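Local coordinates for protein exosome complex component Rrp42 (PDB 2PO1) that is a probably non-catalytic subunit of the archaeal exosome, an RNA-degrading complex, and probably helps to structure the Rrp41 active site, at residues Y252-E255 and T256-K260; A122-L125 and E126-V129. One frame throughout, in Å; residues are numbered along the deposited sequence.

Interactions 1 and 2 are local contacts, each within its own continuous run of chain, and they lie in different parts of this RNase PH-type protein. Interaction 2 comes first along the chain, as a turn in the loop between helix 104-118 and strand 135-147. Interaction 1 is a piece of the long C-terminal helix 247-275. Their centres are 28 Å apart. They do not touch, and their nearest atoms are about 13 Å apart. The nearest atom of interaction 2 is about 7 Å from the bound nucleic acid. The nearest atom of interaction 1 is about 19 Å from the bound nucleic acid, but its helix meets a chain of another protein.

Interaction 1: residues Y252-E255 and T256-K260; sequences YAVE and TAFKK
Y252 and T256 meet one turn apart on the C-terminal helix 247-275 of this RNase PH-family fold. Backbone bonds of the alpha-helical i to i+4 kind run through this piece. The straightest is T256 N to Y252 O, at 167° about the hydrogen. A257 N bonds A253 O at 2.7 Å. The bond from K259 N to E255 O is weak.

A side-chain bond is added to this ladder. T256 has OG1 beside its own backbone N (chi1 -53°), which turns the hydroxyl back along the helix. OG1 donates to Y252 O at 2.6 Å. This carbonyl oxygen therefore takes two donors, T256 N and T256 OG1, which reach it from opposite faces of the carbonyl plane. The grip would fix the rotation of the hydroxyl.

The same OG1 packs over one face of the Y252 ring, toward the rim. It is 3.2 Å above the ring plane of Y252 and nearest to CE2.

Polar ends find partners elsewhere. Y252 OH hydrogen-bonds to E34, and K259 NZ forms a salt bridge with it, while E255 forms a salt bridge with a basic side chain of another protein's chain. A253 and A257 face strands 197-204 and 222-228, so the helix lies against the four-stranded antiparallel sheet.

The backbone oxygen V254 O lies obliquely to the F258 ring, 3.1 Å from CD1. The apolar contact is between the side chains of V254 and F258. They run side by side and point the same way, and V254 CG1 touches F258 CE1 at 3.6 Å.

Interaction 2: residues A122-L125 and E126-V129; sequences ALNL and EKMV
N124 and E126 form an Asx turn, with a type I beta turn over N124-K127, in the loop between helix 104-118 and strand 135-147. The backbone N of E126 donates to N124 OD1 at 3.2 Å. The E126 carboxylate plane stands 68° from the N124 amide. A water accepts from L125 N at 2.9 Å and gives a weak bond to E126 OE2.

K127 N closes the beta turn on N124 O at 3.0 Å, from above the carbonyl plane. The extended K127 chain passes obliquely across the N124 amide, and its CE lies 3.7 Å from N124 ND2. Both N124 ND2 and K127 NZ end on E193, by a hydrogen bond and a salt bridge. With an alanine in place of N124, E126 N would probably lose this acceptor, and E193 would keep only K127 of the two.

M128 N makes a weak bond to L125 O. A bend at chi3 (32°) separates the two partners of the buried M128 side chain: SD meets L123 CD2 at 3.6 Å, and CE meets L125 CD2. V129 begins the exit from the turn, with its CG2 4.1 Å from L125 O.

Interaction 1: residues Y252-E255 and T256-K260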
# COMPACT_ATOMS: atom_id res chain seq x y z
N TYR C 252 -0.43 33.94 -26.44
CA TYR C 252 -1.10 33.29 -27.56
C TYR C 252 -1.98 32.13 -27.10
O TYR C 252 -3.11 31.99 -27.54
CB TYR C 252 -0.04 32.75 -28.57
CG TYR C 252 -0.64 31.78 -29.55
CD1 TYR C 252 -0.58 30.40 -29.32
CD2 TYR C 252 -1.34 32.24 -30.68
CE1 TYR C 252 -1.15 29.53 -30.15
CE2 TYR C 252 -1.90 31.35 -31.56
CZ TYR C 252 -1.82 29.99 -31.27
OH TYR C 252 -2.37 29.04 -32.08
N ALA C 253 -1.43 31.27 -26.22
CA ALA C 253 -2.16 30.12 -25.77
C ALA C 253 -3.43 30.59 -25.02
O ALA C 253 -4.52 30.03 -25.19
CB ALA C 253 -1.26 29.30 -24.81
N VAL C 254 -3.28 31.63 -24.19
CA VAL C 254 -4.40 32.06 -23.34
C VAL C 254 -5.51 32.52 -24.25
O VAL C 254 -6.67 32.09 -24.17
CB VAL C 254 -3.99 33.23 -22.41
CG1 VAL C 254 -5.22 33.77 -21.77
CG2 VAL C 254 -3.03 32.74 -21.31
N GLU C 255 -5.11 33.37 -25.17
CA GLU C 255 -6.07 33.95 -26.06
C GLU C 255 -6.78 32.91 -26.94
O GLU C 255 -8.00 32.90 -27.05
CB GLU C 255 -5.36 35.04 -26.84
CG GLU C 255 -6.09 35.50 -27.95
CD GLU C 255 -5.75 36.93 -28.24
OE1 GLU C 255 -4.85 37.47 -27.56
OE2 GLU C 255 -6.41 37.49 -29.15
N THR C 256 -6.01 32.02 -27.53
CA THR C 256 -6.53 30.96 -28.36
C THR C 256 -7.38 29.97 -27.59
O THR C 256 -8.34 29.50 -28.12
CB THR C 256 -5.36 30.20 -28.98
OG1 THR C 256 -4.54 31.16 -29.61
CG2 THR C 256 -5.84 29.19 -30.00
N ALA C 257 -6.97 29.64 -26.35
CA ALA C 257 -7.77 28.88 -25.38
C ALA C 257 -9.21 29.37 -25.25
O ALA C 257 -10.16 28.58 -25.36
CB ALA C 257 -7.09 28.95 -24.03
N PHE C 258 -9.36 30.68 -25.01
CA PHE C 258 -10.66 31.31 -24.78
C PHE C 258 -11.53 31.11 -25.98
O PHE C 258 -12.74 30.96 -25.86
CB PHE C 258 -10.53 32.81 -24.62
CG PHE C 258 -10.30 33.23 -23.21
CD1 PHE C 258 -9.04 33.56 -22.76
CD2 PHE C 258 -11.34 33.23 -22.31
CE1 PHE C 258 -8.83 33.91 -21.43
CE2 PHE C 258 -11.14 33.60 -21.01
CZ PHE C 258 -9.88 33.95 -20.57
N LYS C 259 -10.90 31.12 -27.14
CA LYS C 259 -11.59 30.99 -28.40
C LYS C 259 -12.00 29.55 -28.60
O LYS C 259 -13.12 29.24 -28.93
CB LYS C 259 -10.68 31.42 -29.53
CG LYS C 259 -11.35 31.39 -30.88
CD LYS C 259 -10.37 31.89 -31.94
CE LYS C 259 -9.09 31.05 -31.96
NZ LYS C 259 -8.12 31.60 -32.96
N LYS C 260 -11.07 28.64 -28.37
CA LYS C 260 -11.36 27.24 -28.56
C LYS C 260 -12.31 26.77 -27.45
O LYS C 260 -13.21 25.94 -27.70
CB LYS C 260 -10.03 26.45 -28.58
CG LYS C 260 -9.18 26.88 -29.80
CD LYS C 260 -9.49 25.95 -30.94
CE LYS C 260 -10.38 26.50 -31.90
NZ LYS C 260 -10.70 25.49 -32.97

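Interaction 2: residues A122-L125 and E126-V129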
# COMPACT_ATOMS: atom_id res chain seq x y z
N ALA C 122 -17.09 26.50 -10.60
CA ALA C 122 -18.02 25.98 -11.59
C ALA C 122 -18.99 25.05 -10.93
O ALA C 122 -20.12 25.00 -11.32
CB ALA C 122 -17.27 25.28 -12.73
N LEU C 123 -18.53 24.30 -9.93
CA LEU C 123 -19.45 23.57 -9.09
C LEU C 123 -19.47 24.41 -7.86
O LEU C 123 -18.45 24.49 -7.13
CB LEU C 123 -18.92 22.23 -8.67
CG LEU C 123 -19.84 21.02 -8.46
CD1 LEU C 123 -19.22 20.07 -7.47
CD2 LEU C 123 -21.21 21.37 -8.16
N ASN C 124 -20.60 25.04 -7.59
CA ASN C 124 -20.66 25.89 -6.45
C ASN C 124 -20.86 25.09 -5.15
O ASN C 124 -21.98 24.70 -4.83
CB ASN C 124 -21.76 26.90 -6.66
CG ASN C 124 -21.68 28.00 -5.71
OD1 ASN C 124 -21.13 27.85 -4.63
ND2 ASN C 124 -22.16 29.16 -6.12
N LEU C 125 -19.79 24.88 -4.39
CA LEU C 125 -19.81 24.02 -3.22
C LEU C 125 -20.63 24.59 -2.10
O LEU C 125 -21.05 23.86 -1.18
CB LEU C 125 -18.38 23.76 -2.70
CG LEU C 125 -17.41 23.17 -3.70
CD1 LEU C 125 -16.09 22.89 -3.03
CD2 LEU C 125 -17.95 21.89 -4.36
N GLU C 126 -20.83 25.89 -2.15
CA GLU C 126 -21.62 26.60 -1.15
C GLU C 126 -23.10 26.28 -1.29
O GLU C 126 -23.87 26.42 -0.36
CB GLU C 126 -21.37 28.09 -1.29
CG GLU C 126 -20.11 28.51 -0.58
CD GLU C 126 -19.25 29.38 -1.44
OE1 GLU C 126 -19.31 30.64 -1.28
OE2 GLU C 126 -18.54 28.81 -2.29
N LYS C 127 -23.49 25.83 -2.46
CA LYS C 127 -24.86 25.49 -2.74
C LYS C 127 -25.05 23.99 -2.59
O LYS C 127 -25.95 23.39 -3.20
CB LYS C 127 -25.24 25.98 -4.13
CG LYS C 127 -25.15 27.48 -4.25
CD LYS C 127 -25.70 28.01 -5.55
CE LYS C 127 -25.81 29.57 -5.52
NZ LYS C 127 -26.40 30.01 -6.79
N MET C 128 -24.20 23.37 -1.79
CA MET C 128 -24.20 21.92 -1.65
C MET C 128 -24.21 21.55 -0.18
O MET C 128 -23.91 20.41 0.20
CB MET C 128 -22.97 21.31 -2.35
CG MET C 128 -23.18 21.16 -3.81
SD MET C 128 -21.71 20.62 -4.67
CE MET C 128 -20.92 19.61 -3.44
N VAL C 129 -24.60 22.52 0.63
CA VAL C 129 -24.68 22.35 2.07
C VAL C 129 -26.09 21.97 2.46
O VAL C 129 -27.05 22.57 1.96
CB VAL C 129 -24.26 23.63 2.80
CG1 VAL C 129 -24.50 23.48 4.27
CG2 VAL C 129 -22.80 23.88 2.54
O HOH W 1 -17.48 26.67 -4.70